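Local coordinates for putative major capsid protein (Cafeteriavirus-dependent mavirus, PDB 6G44), which probably builds the mavirus capsid shell, its double jelly-roll chains assembling as trimeric capsomers, at residues S294-T306 / N317-N329. Residues are numbered along the deposited sequence; the frame is centred on the assembly and turned at random. Where two conformers were deposited one is given.
Sequences SLEGNISSMCLNT and NKHILTTHSMAMN. With SO4 (sulfate ion), chain B.
His319 and Asn305 meet where two strands, each at the margin of its sheet within this chain, of what is evidently the second jelly-roll, 286-305 and 319-328, run antiparallel but belong to different sheets of the sandwich; the local axes of 294-305 and 319-322 approach to 7.1 Å at their closest, with their directions 147° apart, and no direct backbone-to-backbone hydrogen bond joins them. Side chains and waters bridge the gap instead.

Polar contacts gather at the end nearer the connecting loop. His319 NE2 donates to Asn305 OD1 (2.8 Å), with the acceptor lying in the ring plane, while Asn305 ND2 is held by the carbonyls of Thr458 and Glu460, so both ends of this amide are fixed. The Asn317 amide grips Thr306 twice: OD1 receives Thr306 N at 2.9 Å from above its carbonyl plane, and ND2 reaches Thr306 OG1 at 3.0 Å within the amide plane. Asn317 ND2 and Lys318 N also bind a sulfate, probably from the crystallisation liquor.

Cys303 lies over one face of the His319 ring, its CB 3.7 Å from the ring centroid and only 7° off the normal, a CH-pi contact; SG adds a sulfur-aromatic one.

Van der Waals packing continues toward the far end: Leu321 CD2 lies 3.4 Å from Ser301 OG, and Ile299 CG2 meets Leu321 CB. CG1 of Ile299 is swung anti to the backbone N (chi1 -165°), carrying CD1 over a face of the His324 ring, offset toward its rim. Farther on, Met326 SD lies against Gly297 at the classic bulge where Glu296 and Gly297 both face Val472.

Waters add bridges across the gap: one donates to Asn305 OD1 and Asn317 O, one links Asn298 O to His324 N, and another pairs with Ser301 OG while donating to Ile320 O at 2.6 Å.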
# COMPACT_ATOMS: atom_id res chain seq x y z
N SER C 294 -20.08 -23.01 -5.07
CA SER C 294 -20.97 -24.08 -4.58
C SER C 294 -20.33 -24.81 -3.43
O SER C 294 -19.14 -25.07 -3.49
CB SER C 294 -21.21 -25.12 -5.69
OG SER C 294 -21.77 -24.55 -6.86
N LEU C 295 -21.12 -25.20 -2.43
CA LEU C 295 -20.66 -26.13 -1.41
C LEU C 295 -20.72 -27.52 -2.03
O LEU C 295 -21.79 -28.00 -2.43
CB LEU C 295 -21.56 -26.05 -0.18
CG LEU C 295 -21.21 -27.05 0.94
CD1 LEU C 295 -19.84 -26.73 1.52
CD2 LEU C 295 -22.30 -27.01 1.98
N GLU C 296 -19.56 -28.15 -2.16
CA GLU C 296 -19.48 -29.48 -2.78
C GLU C 296 -19.65 -30.60 -1.77
O GLU C 296 -20.17 -31.68 -2.12
CB GLU C 296 -18.16 -29.68 -3.48
CG GLU C 296 -17.99 -28.84 -4.71
CD GLU C 296 -18.93 -29.21 -5.85
OE1 GLU C 296 -19.45 -30.36 -5.92
OE2 GLU C 296 -19.14 -28.31 -6.68
N GLY C 297 -19.21 -30.38 -0.54
CA GLY C 297 -19.34 -31.39 0.49
C GLY C 297 -19.08 -30.82 1.85
O GLY C 297 -18.36 -29.82 2.02
N ASN C 298 -19.70 -31.43 2.84
CA ASN C 298 -19.45 -31.05 4.21
C ASN C 298 -19.57 -32.27 5.11
O ASN C 298 -20.21 -33.27 4.75
CB ASN C 298 -20.39 -29.93 4.66
CG ASN C 298 -21.82 -30.36 4.74
OD1 ASN C 298 -22.30 -30.75 5.80
ND2 ASN C 298 -22.51 -30.31 3.61
N ILE C 299 -18.91 -32.20 6.25
CA ILE C 299 -19.01 -33.23 7.29
C ILE C 299 -18.63 -32.60 8.61
O ILE C 299 -17.79 -31.68 8.63
CB ILE C 299 -18.16 -34.46 6.96
CG1 ILE C 299 -18.57 -35.65 7.86
CG2 ILE C 299 -16.67 -34.17 7.05
CD1 ILE C 299 -18.07 -36.97 7.36
N SER C 300 -19.23 -33.06 9.70
CA SER C 300 -18.96 -32.48 11.01
C SER C 300 -18.64 -33.54 12.05
O SER C 300 -18.89 -34.72 11.84
CB SER C 300 -20.15 -31.63 11.46
OG SER C 300 -21.28 -32.44 11.72
N SER C 301 -18.06 -33.09 13.16
CA SER C 301 -17.87 -33.93 14.34
C SER C 301 -17.85 -33.05 15.58
O SER C 301 -17.67 -31.82 15.52
CB SER C 301 -16.59 -34.74 14.25
OG SER C 301 -15.43 -33.91 14.38
N MET C 302 -18.07 -33.71 16.72
CA MET C 302 -17.85 -33.10 18.01
C MET C 302 -16.37 -33.25 18.29
O MET C 302 -15.88 -34.37 18.43
CB MET C 302 -18.69 -33.81 19.10
CG MET C 302 -18.52 -33.23 20.51
SD MET C 302 -19.04 -31.51 20.61
CE MET C 302 -18.87 -31.16 22.35
N CYS C 303 -15.67 -32.12 18.40
CA CYS C 303 -14.24 -32.09 18.63
C CYS C 303 -13.95 -31.79 20.10
O CYS C 303 -14.29 -30.71 20.58
CB CYS C 303 -13.60 -31.03 17.73
SG CYS C 303 -13.62 -31.49 15.99
N LEU C 304 -13.34 -32.75 20.80
CA LEU C 304 -13.05 -32.64 22.24
C LEU C 304 -11.58 -32.41 22.41
O LEU C 304 -10.78 -33.19 21.89
CB LEU C 304 -13.43 -33.94 22.98
CG LEU C 304 -14.87 -34.44 22.89
CD1 LEU C 304 -15.02 -35.71 23.74
CD2 LEU C 304 -15.85 -33.38 23.34
N ASN C 305 -11.22 -31.36 23.15
CA ASN C 305 -9.82 -31.15 23.54
C ASN C 305 -9.55 -31.70 24.93
O ASN C 305 -10.36 -31.53 25.84
CB ASN C 305 -9.47 -29.67 23.45
CG ASN C 305 -9.33 -29.21 22.00
OD1 ASN C 305 -9.17 -30.01 21.08
ND2 ASN C 305 -9.37 -27.90 21.81
N THR C 306 -8.41 -32.36 25.04
CA THR C 306 -7.89 -32.90 26.30
C THR C 306 -6.61 -32.20 26.77
O THR C 306 -6.21 -32.39 27.91
CB THR C 306 -7.61 -34.39 26.15
OG1 THR C 306 -6.55 -34.59 25.22
CG2 THR C 306 -8.86 -35.13 25.69
N ASN C 317 -4.58 -31.12 20.48
CA ASN C 317 -5.26 -32.27 19.89
C ASN C 317 -5.42 -32.09 18.39
O ASN C 317 -5.84 -31.02 17.96
CB ASN C 317 -6.62 -32.49 20.51
CG ASN C 317 -6.55 -32.82 21.99
OD1 ASN C 317 -6.62 -31.95 22.85
ND2 ASN C 317 -6.38 -34.11 22.28
N LYS C 318 -5.05 -33.10 17.61
CA LYS C 318 -5.12 -33.06 16.16
C LYS C 318 -6.38 -33.76 15.74
O LYS C 318 -6.43 -35.00 15.73
CB LYS C 318 -3.89 -33.73 15.53
CG LYS C 318 -2.56 -33.13 15.96
CD LYS C 318 -1.39 -33.75 15.22
CE LYS C 318 -0.14 -33.92 16.06
NZ LYS C 318 0.46 -32.65 16.56
N HIS C 319 -7.41 -32.98 15.43
CA HIS C 319 -8.71 -33.48 14.97
C HIS C 319 -8.68 -33.73 13.48
O HIS C 319 -8.02 -33.02 12.74
CB HIS C 319 -9.79 -32.46 15.28
CG HIS C 319 -9.91 -32.17 16.74
ND1 HIS C 319 -10.40 -33.11 17.62
CD2 HIS C 319 -9.57 -31.09 17.47
CE1 HIS C 319 -10.38 -32.60 18.84
NE2 HIS C 319 -9.87 -31.38 18.78
N ILE C 320 -9.35 -34.79 13.04
CA ILE C 320 -9.41 -35.14 11.62
C ILE C 320 -10.84 -35.23 11.16
O ILE C 320 -11.71 -35.84 11.83
CB ILE C 320 -8.67 -36.47 11.34
CG1 ILE C 320 -7.22 -36.41 11.84
CG2 ILE C 320 -8.74 -36.82 9.85
CD1 ILE C 320 -6.45 -37.72 11.84
N LEU C 321 -11.11 -34.66 10.00
CA LEU C 321 -12.40 -34.83 9.34
C LEU C 321 -12.11 -35.17 7.89
O LEU C 321 -11.19 -34.62 7.28
CB LEU C 321 -13.25 -33.57 9.44
CG LEU C 321 -13.96 -33.25 10.75
CD1 LEU C 321 -14.57 -31.85 10.76
CD2 LEU C 321 -15.04 -34.30 11.00
N THR C 322 -12.92 -36.08 7.34
CA THR C 322 -12.81 -36.48 5.95
C THR C 322 -14.18 -36.45 5.29
O THR C 322 -15.12 -37.10 5.77
CB THR C 322 -12.23 -37.91 5.82
OG1 THR C 322 -10.98 -38.01 6.53
CG2 THR C 322 -11.99 -38.27 4.38
N THR C 323 -14.30 -35.73 4.17
CA THR C 323 -15.57 -35.69 3.46
C THR C 323 -15.92 -37.08 2.94
O THR C 323 -15.06 -37.92 2.75
CB THR C 323 -15.55 -34.75 2.23
OG1 THR C 323 -14.65 -35.25 1.24
CG2 THR C 323 -15.18 -33.31 2.62
N HIS C 324 -17.21 -37.28 2.69
CA HIS C 324 -17.62 -38.39 1.85
C HIS C 324 -17.10 -38.10 0.44
O HIS C 324 -16.64 -36.97 0.15
CB HIS C 324 -19.14 -38.50 1.86
CG HIS C 324 -19.71 -38.79 3.22
ND1 HIS C 324 -19.30 -39.87 3.98
CD2 HIS C 324 -20.62 -38.12 3.97
CE1 HIS C 324 -19.96 -39.86 5.13
NE2 HIS C 324 -20.76 -38.81 5.15
N SER C 325 -17.12 -39.09 -0.44
CA SER C 325 -16.71 -38.87 -1.83
C SER C 325 -17.64 -37.86 -2.46
O SER C 325 -18.86 -37.95 -2.30
CB SER C 325 -16.67 -40.20 -2.62
OG SER C 325 -16.19 -40.00 -3.93
N MET C 326 -17.07 -36.87 -3.13
CA MET C 326 -17.81 -35.82 -3.81
C MET C 326 -17.72 -36.05 -5.31
O MET C 326 -16.63 -35.99 -5.90
CB MET C 326 -17.23 -34.44 -3.45
CG MET C 326 -17.34 -34.12 -1.97
SD MET C 326 -16.48 -32.60 -1.50
CE MET C 326 -14.76 -33.08 -1.55
N ALA C 327 -18.89 -36.31 -5.92
CA ALA C 327 -19.00 -36.60 -7.34
C ALA C 327 -19.21 -35.30 -8.09
O ALA C 327 -20.13 -34.56 -7.78
CB ALA C 327 -20.20 -37.54 -7.57
N MET C 328 -18.34 -35.02 -9.06
CA MET C 328 -18.45 -33.82 -9.88
C MET C 328 -18.52 -34.22 -11.34
O MET C 328 -17.78 -35.08 -11.77
CB MET C 328 -17.26 -32.90 -9.63
CG MET C 328 -17.36 -32.25 -8.25
SD MET C 328 -15.88 -31.34 -7.75
CE MET C 328 -14.93 -32.63 -7.02
N ASN C 329 -19.37 -33.55 -12.11
CA ASN C 329 -19.51 -33.88 -13.55
C ASN C 329 -18.50 -33.17 -14.47
O ASN C 329 -18.45 -33.43 -15.68
CB ASN C 329 -20.93 -33.55 -14.03
CG ASN C 329 -21.99 -34.36 -13.32
OD1 ASN C 329 -21.81 -35.56 -13.08
ND2 ASN C 329 -23.11 -33.73 -13.00
S SO4 B . -4.39 -36.20 19.81
O1 SO4 B . -3.68 -36.12 21.10
O2 SO4 B . -4.45 -37.59 19.30
O3 SO4 B . -5.78 -35.76 20.04
O4 SO4 B . -3.65 -35.37 18.80
O HOH W 1 -20.02 -32.86 -5.22
O HOH W 2 -19.01 -35.10 2.81
O HOH W 3 -13.08 -35.10 13.96
O HOH W 4 -7.34 -28.97 18.98